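Vascular endothelial cadherin (Gallus gallus, PDB 3PPE) mediates calcium-dependent homophilic adhesion between endothelial cells and helps couple actin fibres to their junctions; this fragment holds the first two extracellular cadherin domains. Local coordinates at residues Leu61-His74 with Pro86-Asn100. Numbering follows the deposited sequence.
With CA (calcium ion), chain E; CA (calcium ion), chain C; CA (calcium ion), chain D.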
ATOM      1  N   LEU A  61      -3.346 -12.367  -6.365  1.00 15.56           N
ATOM      2  CA  LEU A  61      -4.408 -11.934  -7.245  1.00 15.60           C
ATOM      3  C   LEU A  61      -3.970 -11.868  -8.740  1.00 15.31           C
ATOM      4  O   LEU A  61      -2.838 -11.534  -9.055  1.00 15.56           O
ATOM      5  CB  LEU A  61      -4.902 -10.548  -6.789  1.00 15.55           C
ATOM      6  CG  LEU A  61      -5.387 -10.451  -5.332  1.00 16.21           C
ATOM      7  CD1 LEU A  61      -5.584  -8.988  -4.931  1.00 14.43           C
ATOM      8  CD2 LEU A  61      -6.656 -11.301  -5.136  1.00 16.26           C
ATOM      9  N   ASP A  62      -4.895 -12.154  -9.633  1.00 15.25           N
ATOM     10  CA  ASP A  62      -4.625 -12.053 -11.053  1.00 15.30           C
ATOM     11  C   ASP A  62      -5.620 -11.075 -11.610  1.00 15.11           C
ATOM     12  O   ASP A  62      -6.796 -11.388 -11.680  1.00 15.02           O
ATOM     13  CB  ASP A  62      -4.824 -13.430 -11.686  1.00 15.60           C
ATOM     14  CG  ASP A  62      -4.551 -13.445 -13.189  1.00 15.56           C
ATOM     15  OD1 ASP A  62      -4.121 -12.422 -13.779  1.00 11.47           O
ATOM     16  OD2 ASP A  62      -4.773 -14.513 -13.766  1.00 17.11           O
ATOM     17  N   ARG A  63      -5.166  -9.883 -11.993  1.00 14.09           N
ATOM     18  CA  ARG A  63      -6.066  -8.886 -12.610  1.00 13.82           C
ATOM     19  C   ARG A  63      -6.798  -9.434 -13.852  1.00 14.12           C
ATOM     20  O   ARG A  63      -7.939  -9.051 -14.139  1.00 13.97           O
ATOM     21  CB  ARG A  63      -5.297  -7.599 -12.961  1.00 12.51           C
ATOM     22  CG  ARG A  63      -6.179  -6.399 -13.265  1.00 11.53           C
ATOM     23  CD  ARG A  63      -5.448  -5.449 -14.228  1.00 13.37           C
ATOM     24  NE  ARG A  63      -5.264  -6.096 -15.551  1.00 14.64           N
ATOM     25  CZ  ARG A  63      -6.204  -6.108 -16.502  1.00 15.14           C
ATOM     26  NH1 ARG A  63      -7.361  -5.526 -16.287  1.00 12.25           N
ATOM     27  NH2 ARG A  63      -6.011  -6.752 -17.644  1.00 12.86           N
ATOM     28  N   GLU A  64      -6.164 -10.347 -14.562  1.00 13.55           N
ATOM     29  CA  GLU A  64      -6.780 -10.903 -15.771  1.00 14.85           C
ATOM     30  C   GLU A  64      -7.923 -11.888 -15.474  1.00 15.90           C
ATOM     31  O   GLU A  64      -8.707 -12.207 -16.359  1.00 15.87           O
ATOM     32  CB  GLU A  64      -5.725 -11.549 -16.682  1.00 13.86           C
ATOM     33  CG  GLU A  64      -4.901 -10.529 -17.479  1.00 13.02           C
ATOM     34  CD  GLU A  64      -3.901  -9.749 -16.664  1.00 13.12           C
ATOM     35  OE1 GLU A  64      -3.058 -10.348 -15.943  1.00 13.20           O
ATOM     36  OE2 GLU A  64      -3.916  -8.502 -16.755  1.00 16.72           O
ATOM     37  N   LYS A  65      -8.022 -12.340 -14.221  1.00 16.61           N
ATOM     38  CA  LYS A  65      -9.173 -13.128 -13.748  1.00 17.22           C
ATOM     39  C   LYS A  65     -10.272 -12.203 -13.207  1.00 17.35           C
ATOM     40  O   LYS A  65     -11.444 -12.314 -13.584  1.00 16.79           O
ATOM     41  CB  LYS A  65      -8.691 -13.961 -12.578  1.00 18.92           C
ATOM     42  CG  LYS A  65      -8.964 -15.433 -12.650  1.00 25.85           C
ATOM     43  CD  LYS A  65      -7.959 -16.105 -13.604  1.00 31.55           C
ATOM     44  CE  LYS A  65      -7.665 -17.545 -13.164  1.00 34.33           C
ATOM     45  NZ  LYS A  65      -7.548 -18.443 -14.354  1.00 35.88           N
ATOM     46  N   LYS A  66      -9.893 -11.289 -12.294  1.00 15.89           N
ATOM     47  CA  LYS A  66     -10.850 -10.302 -11.755  1.00 14.64           C
ATOM     48  C   LYS A  66     -10.121  -9.016 -11.465  1.00 13.42           C
ATOM     49  O   LYS A  66      -9.104  -9.031 -10.792  1.00 12.56           O
ATOM     50  CB  LYS A  66     -11.510 -10.831 -10.482  1.00 14.80           C
ATOM     51  CG  LYS A  66     -12.648  -9.917  -9.984  1.00 15.47           C
ATOM     52  CD  LYS A  66     -13.614 -10.703  -9.125  1.00 18.70           C
ATOM     53  CE  LYS A  66     -14.564  -9.760  -8.394  1.00 18.54           C
ATOM     54  NZ  LYS A  66     -15.505  -9.042  -9.307  1.00 22.69           N
ATOM     55  N   ALA A  67     -10.601  -7.906 -11.990  1.00 13.72           N
ATOM     56  CA  ALA A  67      -9.783  -6.688 -11.985  1.00 14.82           C
ATOM     57  C   ALA A  67     -10.115  -5.740 -10.831  1.00 15.99           C
ATOM     58  O   ALA A  67      -9.362  -4.789 -10.540  1.00 16.80           O
ATOM     59  CB  ALA A  67      -9.913  -5.984 -13.316  1.00 14.65           C
ATOM     60  N   GLU A  68     -11.256  -5.964 -10.193  1.00 16.20           N
ATOM     61  CA  GLU A  68     -11.659  -5.134  -9.047  1.00 17.97           C
ATOM     62  C   GLU A  68     -12.768  -5.830  -8.243  1.00 15.96           C
ATOM     63  O   GLU A  68     -13.394  -6.764  -8.740  1.00 15.25           O
ATOM     64  CB  GLU A  68     -12.076  -3.717  -9.483  1.00 17.58           C
ATOM     65  CG  GLU A  68     -13.349  -3.689 -10.269  1.00 21.75           C
ATOM     66  CD  GLU A  68     -13.752  -2.279 -10.706  1.00 23.63           C
ATOM     67  OE1 GLU A  68     -12.893  -1.557 -11.285  1.00 31.19           O
ATOM     68  OE2 GLU A  68     -14.933  -1.912 -10.515  1.00 27.23           O
ATOM     69  N   TYR A  69     -12.947  -5.383  -6.995  1.00 14.87           N
ATOM     70  CA  TYR A  69     -13.848  -5.993  -6.021  1.00 14.42           C
ATOM     71  C   TYR A  69     -14.624  -4.863  -5.324  1.00 14.52           C
ATOM     72  O   TYR A  69     -14.021  -3.932  -4.826  1.00 13.36           O
ATOM     73  CB  TYR A  69     -13.076  -6.783  -4.955  1.00 14.55           C
ATOM     74  CG  TYR A  69     -12.255  -7.958  -5.484  1.00 16.25           C
ATOM     75  CD1 TYR A  69     -10.977  -7.768  -6.042  1.00 15.74           C
ATOM     76  CD2 TYR A  69     -12.757  -9.251  -5.430  1.00 14.02           C
ATOM     77  CE1 TYR A  69     -10.222  -8.881  -6.553  1.00 14.45           C
ATOM     78  CE2 TYR A  69     -12.022 -10.328  -5.908  1.00 12.30           C
ATOM     79  CZ  TYR A  69     -10.761 -10.141  -6.465  1.00 13.97           C
ATOM     80  OH  TYR A  69     -10.047 -11.240  -6.946  1.00 13.61           O
ATOM     81  N   GLU A  70     -15.950  -4.988  -5.310  1.00 13.96           N
ATOM     82  CA  GLU A  70     -16.874  -4.059  -4.663  1.00 16.88           C
ATOM     83  C   GLU A  70     -17.148  -4.531  -3.237  1.00 14.11           C
ATOM     84  O   GLU A  70     -17.648  -5.637  -3.019  1.00 13.72           O
ATOM     85  CB  GLU A  70     -18.194  -3.984  -5.478  1.00 16.36           C
ATOM     86  CG  GLU A  70     -17.943  -3.571  -6.944  1.00 19.71           C
ATOM     87  CD  GLU A  70     -19.183  -3.128  -7.717  1.00 23.44           C
ATOM     88  OE1 GLU A  70     -20.252  -3.738  -7.508  1.00 29.88           O
ATOM     89  OE2 GLU A  70     -19.078  -2.159  -8.548  1.00 32.33           O
ATOM     90  N   LEU A  71     -16.785  -3.711  -2.265  1.00 13.59           N
ATOM     91  CA  LEU A  71     -17.036  -4.069  -0.881  1.00 13.19           C
ATOM     92  C   LEU A  71     -17.772  -2.945  -0.146  1.00 13.13           C
ATOM     93  O   LEU A  71     -17.896  -1.835  -0.662  1.00 12.45           O
ATOM     94  CB  LEU A  71     -15.719  -4.406  -0.163  1.00 13.36           C
ATOM     95  CG  LEU A  71     -15.023  -5.765  -0.390  1.00 12.21           C
ATOM     96  CD1 LEU A  71     -14.277  -5.813  -1.747  1.00 12.52           C
ATOM     97  CD2 LEU A  71     -14.009  -5.928   0.709  1.00 12.31           C
ATOM     98  N   THR A  72     -18.250  -3.244   1.063  1.00 12.32           N
ATOM     99  CA  THR A  72     -18.919  -2.244   1.882  1.00 11.87           C
ATOM    100  C   THR A  72     -18.342  -2.328   3.273  1.00 12.18           C
ATOM    101  O   THR A  72     -18.185  -3.417   3.818  1.00 11.55           O
ATOM    102  CB  THR A  72     -20.454  -2.445   1.921  1.00 12.35           C
ATOM    103  OG1 THR A  72     -20.954  -2.331   0.591  1.00 13.07           O
ATOM    104  CG2 THR A  72     -21.135  -1.367   2.768  1.00 11.41           C
ATOM    105  N   ALA A  73     -17.994  -1.165   3.814  1.00 12.38           N
ATOM    106  CA  ALA A  73     -17.406  -1.070   5.128  1.00 12.77           C
ATOM    107  C   ALA A  73     -18.449  -0.659   6.175  1.00 12.71           C
ATOM    108  O   ALA A  73     -19.351   0.122   5.891  1.00 11.69           O
ATOM    109  CB  ALA A  73     -16.225  -0.081   5.091  1.00 12.16           C
ATOM    110  N   HIS A  74     -18.310  -1.197   7.383  1.00 12.49           N
ATOM    111  CA  HIS A  74     -19.075  -0.716   8.529  1.00 13.10           C
ATOM    112  C   HIS A  74     -18.163  -0.403   9.711  1.00 14.10           C
ATOM    113  O   HIS A  74     -16.944  -0.559   9.624  1.00 14.70           O
ATOM    114  CB  HIS A  74     -20.130  -1.745   8.938  1.00 13.35           C
ATOM    115  CG  HIS A  74     -20.823  -2.394   7.778  1.00 10.46           C
ATOM    116  ND1 HIS A  74     -22.184  -2.306   7.581  1.00 11.59           N
ATOM    117  CD2 HIS A  74     -20.342  -3.140   6.755  1.00 13.54           C
ATOM    118  CE1 HIS A  74     -22.512  -2.970   6.487  1.00 12.16           C
ATOM    119  NE2 HIS A  74     -21.413  -3.486   5.967  1.00 12.15           N
ATOM    120  N   PRO A  86     -23.235   4.904   8.917  1.00 15.39           N
ATOM    121  CA  PRO A  86     -23.832   4.398   7.690  1.00 15.74           C
ATOM    122  C   PRO A  86     -22.770   3.549   6.990  1.00 16.33           C
ATOM    123  O   PRO A  86     -21.589   3.826   7.116  1.00 18.42           O
ATOM    124  CB  PRO A  86     -24.100   5.676   6.869  1.00 15.66           C
ATOM    125  CG  PRO A  86     -23.167   6.684   7.435  1.00 15.18           C
ATOM    126  CD  PRO A  86     -23.092   6.377   8.888  1.00 13.96           C
ATOM    127  N   PRO A  87     -23.167   2.497   6.299  1.00 16.54           N
ATOM    128  CA  PRO A  87     -22.136   1.697   5.657  1.00 16.88           C
ATOM    129  C   PRO A  87     -21.462   2.508   4.512  1.00 16.93           C
ATOM    130  O   PRO A  87     -22.004   3.522   4.071  1.00 17.83           O
ATOM    131  CB  PRO A  87     -22.906   0.484   5.114  1.00 17.45           C
ATOM    132  CG  PRO A  87     -24.355   0.928   5.021  1.00 18.99           C
ATOM    133  CD  PRO A  87     -24.540   2.011   6.074  1.00 17.19           C
ATOM    134  N   SER A  88     -20.295   2.096   4.051  1.00 14.99           N
ATOM    135  CA  SER A  88     -19.596   2.889   3.033  1.00 15.74           C
ATOM    136  C   SER A  88     -19.088   1.945   1.946  1.00 14.99           C
ATOM    137  O   SER A  88     -18.261   1.075   2.213  1.00 13.04           O
ATOM    138  CB  SER A  88     -18.434   3.663   3.667  1.00 15.67           C
ATOM    139  OG  SER A  88     -17.750   4.418   2.697  1.00 19.82           O
ATOM    140  N   LYS A  89     -19.637   2.084   0.741  1.00 14.78           N
ATOM    141  CA  LYS A  89     -19.167   1.321  -0.415  1.00 16.55           C
ATOM    142  C   LYS A  89     -17.791   1.781  -0.911  1.00 14.22           C
ATOM    143  O   LYS A  89     -17.503   2.966  -0.994  1.00 12.96           O
ATOM    144  CB  LYS A  89     -20.159   1.460  -1.585  1.00 17.00           C
ATOM    145  CG  LYS A  89     -21.530   0.819  -1.383  1.00 20.48           C
ATOM    146  CD  LYS A  89     -22.347   0.890  -2.709  1.00 21.38           C
ATOM    147  CE  LYS A  89     -23.306   2.088  -2.782  1.00 32.29           C
ATOM    148  NZ  LYS A  89     -24.790   1.741  -2.581  1.00 34.78           N
ATOM    149  N   PHE A  90     -16.963   0.821  -1.322  1.00 14.05           N
ATOM    150  CA  PHE A  90     -15.657   1.134  -1.863  1.00 12.85           C
ATOM    151  C   PHE A  90     -15.249   0.041  -2.832  1.00 13.82           C
ATOM    152  O   PHE A  90     -15.863  -1.042  -2.882  1.00 13.59           O
ATOM    153  CB  PHE A  90     -14.608   1.387  -0.742  1.00 12.99           C
ATOM    154  CG  PHE A  90     -14.220   0.156   0.068  1.00 12.79           C
ATOM    155  CD1 PHE A  90     -15.039  -0.320   1.093  1.00 12.17           C
ATOM    156  CD2 PHE A  90     -13.015  -0.493  -0.188  1.00 12.24           C
ATOM    157  CE1 PHE A  90     -14.681  -1.453   1.845  1.00 10.58           C
ATOM    158  CE2 PHE A  90     -12.632  -1.610   0.540  1.00 11.81           C
ATOM    159  CZ  PHE A  90     -13.468  -2.116   1.555  1.00 10.58           C
ATOM    160  N   ILE A  91     -14.210   0.315  -3.609  1.00 13.03           N
ATOM    161  CA  ILE A  91     -13.713  -0.685  -4.550  1.00 12.62           C
ATOM    162  C   ILE A  91     -12.246  -0.936  -4.255  1.00 11.51           C
ATOM    163  O   ILE A  91     -11.478  -0.001  -4.040  1.00 11.28           O
ATOM    164  CB  ILE A  91     -13.957  -0.239  -6.032  1.00 11.72           C
ATOM    165  CG1 ILE A  91     -15.470  -0.293  -6.334  1.00 14.01           C
ATOM    166  CG2 ILE A  91     -13.128  -1.094  -7.018  1.00  9.44           C
ATOM    167  CD1 ILE A  91     -15.963   0.404  -7.690  1.00 14.72           C
ATOM    168  N   ILE A  92     -11.888  -2.214  -4.189  1.00 11.21           N
ATOM    169  CA  ILE A  92     -10.497  -2.622  -4.169  1.00 10.49           C
ATOM    170  C   ILE A  92     -10.133  -2.897  -5.643  1.00 11.32           C
ATOM    171  O   ILE A  92     -10.685  -3.806  -6.259  1.00 10.46           O
ATOM    172  CB  ILE A  92     -10.268  -3.902  -3.286  1.00 10.29           C
ATOM    173  CG1 ILE A  92     -10.540  -3.615  -1.778  1.00  6.94           C
ATOM    174  CG2 ILE A  92      -8.808  -4.358  -3.469  1.00  7.58           C
ATOM    175  CD1 ILE A  92     -10.545  -4.895  -0.909  1.00 10.08           C
ATOM    176  N   LYS A  93      -9.215  -2.103  -6.183  1.00 13.15           N
ATOM    177  CA  LYS A  93      -8.766  -2.206  -7.598  1.00 14.11           C
ATOM    178  C   LYS A  93      -7.503  -3.034  -7.643  1.00 13.56           C
ATOM    179  O   LYS A  93      -6.612  -2.807  -6.839  1.00 12.73           O
ATOM    180  CB  LYS A  93      -8.416  -0.807  -8.114  1.00 14.81           C
ATOM    181  CG  LYS A  93      -9.624   0.099  -8.293  1.00 19.46           C
ATOM    182  CD  LYS A  93     -10.144   0.048  -9.733  1.00 23.61           C
ATOM    183  CE  LYS A  93     -11.441   0.866  -9.901  1.00 25.53           C
ATOM    184  NZ  LYS A  93     -12.000   0.657 -11.275  1.00 28.61           N
ATOM    185  N   VAL A  94      -7.415  -3.997  -8.569  1.00 13.22           N
ATOM    186  CA  VAL A  94      -6.177  -4.807  -8.721  1.00 12.71           C
ATOM    187  C   VAL A  94      -5.355  -4.112  -9.806  1.00 12.82           C
ATOM    188  O   VAL A  94      -5.802  -4.021 -10.952  1.00 12.73           O
ATOM    189  CB  VAL A  94      -6.473  -6.291  -9.111  1.00 12.32           C
ATOM    190  CG1 VAL A  94      -5.161  -7.171  -9.180  1.00 12.80           C
ATOM    191  CG2 VAL A  94      -7.493  -6.931  -8.096  1.00 12.99           C
ATOM    192  N   SER A  95      -4.167  -3.649  -9.443  1.00 12.33           N
ATOM    193  CA  SER A  95      -3.276  -2.881 -10.328  1.00 13.04           C
ATOM    194  C   SER A  95      -2.525  -3.841 -11.234  1.00 12.32           C
ATOM    195  O   SER A  95      -1.986  -4.825 -10.781  1.00 12.48           O
ATOM    196  CB  SER A  95      -2.252  -2.083  -9.504  1.00 12.78           C
ATOM    197  OG  SER A  95      -2.928  -1.317  -8.520  1.00 18.71           O
ATOM    198  N   ASP A  96      -2.502  -3.525 -12.525  1.00 12.81           N
ATOM    199  CA  ASP A  96      -1.950  -4.385 -13.563  1.00 12.67           C
ATOM    200  C   ASP A  96      -0.423  -4.455 -13.553  1.00 12.56           C
ATOM    201  O   ASP A  96       0.240  -3.430 -13.506  1.00 13.65           O
ATOM    202  CB  ASP A  96      -2.391  -3.824 -14.931  1.00 11.83           C
ATOM    203  CG  ASP A  96      -2.139  -4.792 -16.072  1.00 12.39           C
ATOM    204  OD1 ASP A  96      -1.615  -4.351 -17.122  1.00 15.90           O
ATOM    205  OD2 ASP A  96      -2.464  -5.993 -15.947  1.00  7.70           O
ATOM    206  N   ILE A  97       0.135  -5.652 -13.678  1.00 11.96           N
ATOM    207  CA  ILE A  97       1.512  -5.759 -14.094  1.00 11.56           C
ATOM    208  C   ILE A  97       1.541  -6.272 -15.540  1.00 11.48           C
ATOM    209  O   ILE A  97       0.572  -6.887 -16.024  1.00 11.42           O
ATOM    210  CB  ILE A  97       2.396  -6.665 -13.134  1.00 11.82           C
ATOM    211  CG1 ILE A  97       2.038  -8.153 -13.212  1.00 11.05           C
ATOM    212  CG2 ILE A  97       2.367  -6.099 -11.643  1.00 10.79           C
ATOM    213  CD1 ILE A  97       3.186  -9.096 -12.702  1.00 10.74           C
ATOM    214  N   ASN A  98       2.642  -6.015 -16.225  1.00 11.97           N
ATOM    215  CA  ASN A  98       2.811  -6.540 -17.569  1.00 11.79           C
ATOM    216  C   ASN A  98       3.203  -8.022 -17.529  1.00 12.69           C
ATOM    217  O   ASN A  98       4.365  -8.372 -17.484  1.00 14.71           O
ATOM    218  CB  ASN A  98       3.830  -5.715 -18.376  1.00 11.39           C
ATOM    219  CG  ASN A  98       3.707  -6.006 -19.862  1.00 11.53           C
ATOM    220  OD1 ASN A  98       2.582  -6.152 -20.368  1.00 14.03           O
ATOM    221  ND2 ASN A  98       4.808  -6.164 -20.544  1.00  8.11           N
ATOM    222  N   ASP A  99       2.219  -8.908 -17.519  1.00 13.33           N
ATOM    223  CA  ASP A  99       2.511 -10.327 -17.419  1.00 13.65           C
ATOM    224  C   ASP A  99       1.910 -11.173 -18.550  1.00 12.95           C
ATOM    225  O   ASP A  99       1.909 -12.385 -18.477  1.00 13.37           O
ATOM    226  CB  ASP A  99       2.153 -10.874 -16.022  1.00 13.48           C
ATOM    227  CG  ASP A  99       0.683 -10.693 -15.632  1.00 12.93           C
ATOM    228  OD1 ASP A  99      -0.043  -9.798 -16.150  1.00 10.60           O
ATOM    229  OD2 ASP A  99       0.229 -11.476 -14.732  1.00 15.80           O
ATOM    230  N   ASN A 100       1.400 -10.508 -19.596  1.00 13.79           N
ATOM    231  CA  ASN A 100       0.890 -11.177 -20.771  1.00 13.15           C
ATOM    232  C   ASN A 100       1.543 -10.656 -22.041  1.00 13.05           C
ATOM    233  O   ASN A 100       1.797  -9.445 -22.203  1.00 12.86           O
ATOM    234  CB  ASN A 100      -0.653 -11.076 -20.877  1.00 12.20           C
ATOM    235  CG  ASN A 100      -1.370 -11.759 -19.710  1.00 12.93           C
ATOM    236  OD1 ASN A 100      -1.563 -11.152 -18.658  1.00 19.05           O
ATOM    237  ND2 ASN A 100      -1.722 -13.026 -19.870  1.00 12.13           N
TER
HETATM  238 CA    CA E 403      -1.498  -8.105 -16.158  1.00 12.25          CA
HETATM  239 CA    CA C 401      -2.056 -11.656 -14.326  1.00 14.73          CA
HETATM  240 CA    CA D 402       1.439  -7.169 -22.191  1.00 11.18          CA
HETATM  241  O   HOH W   1      -7.967  -2.949 -11.968  1.00 22.97           O
HETATM  242  O   HOH W   2      -1.823 -13.261 -16.179  1.00 13.89           O
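Strands 68-74 and 88-95 pair antiparallel through two-way backbone hydrogen bonds at Tyr69-Ile92, Leu71-Phe90 and Ala73-Ser88, and Val94 N to Ala67 O adds one more beyond Tyr69-Ile92. On the buried face Leu71 CB lies over the Phe90 ring, 4.0 Å from its centroid. Phe90 CG sits between its backbone N and carbonyl carbon (chi1 69°), which swings the ring across to Leu71 and Ala73. Leu71 CD1 reaches Ile92 CD1, while Val94 divides its methyls: CG2 meets the edge of the Tyr69 ring at CE1 (3.7 Å) and CG1 packs on Arg63 CB. On the other face Glu68 and Lys93 run side by side into a salt bridge, modelled too short for its geometry to be trusted, and Ile91 lies alongside Glu70. Past the strands, Arg63 NE bonds Asp96 OD2 at 2.8 Å from above the carboxylate, guanidinium and carboxylate planes nearly perpendicular (89°); Arg63 NH2 holds Glu64 OE2. Glu64, bent at chi2 (73°), grips one calcium with both oxygens and shares OE1 (2.3 Å) with a second, coordinated also by Asp62 OD1. Asp99 likewise spans both ions, and Asp96 OD2 and Ile97 O join the first. Glu11 and Asp132 complete the first site, Glu11 and Glu12 the second; Asn98 OD1 and Asn100 O bind a third calcium. At the far end, Trp2 of the second subunit packs on Ala73 and Ser88, while its Trp4 meets the Phe90 ring and hydrogen-bonds Ser88 OG. The hairpin thus runs from the domain-swapped adhesive interface to the calcium-bound EC1-EC2 junction typical of classical cadherins.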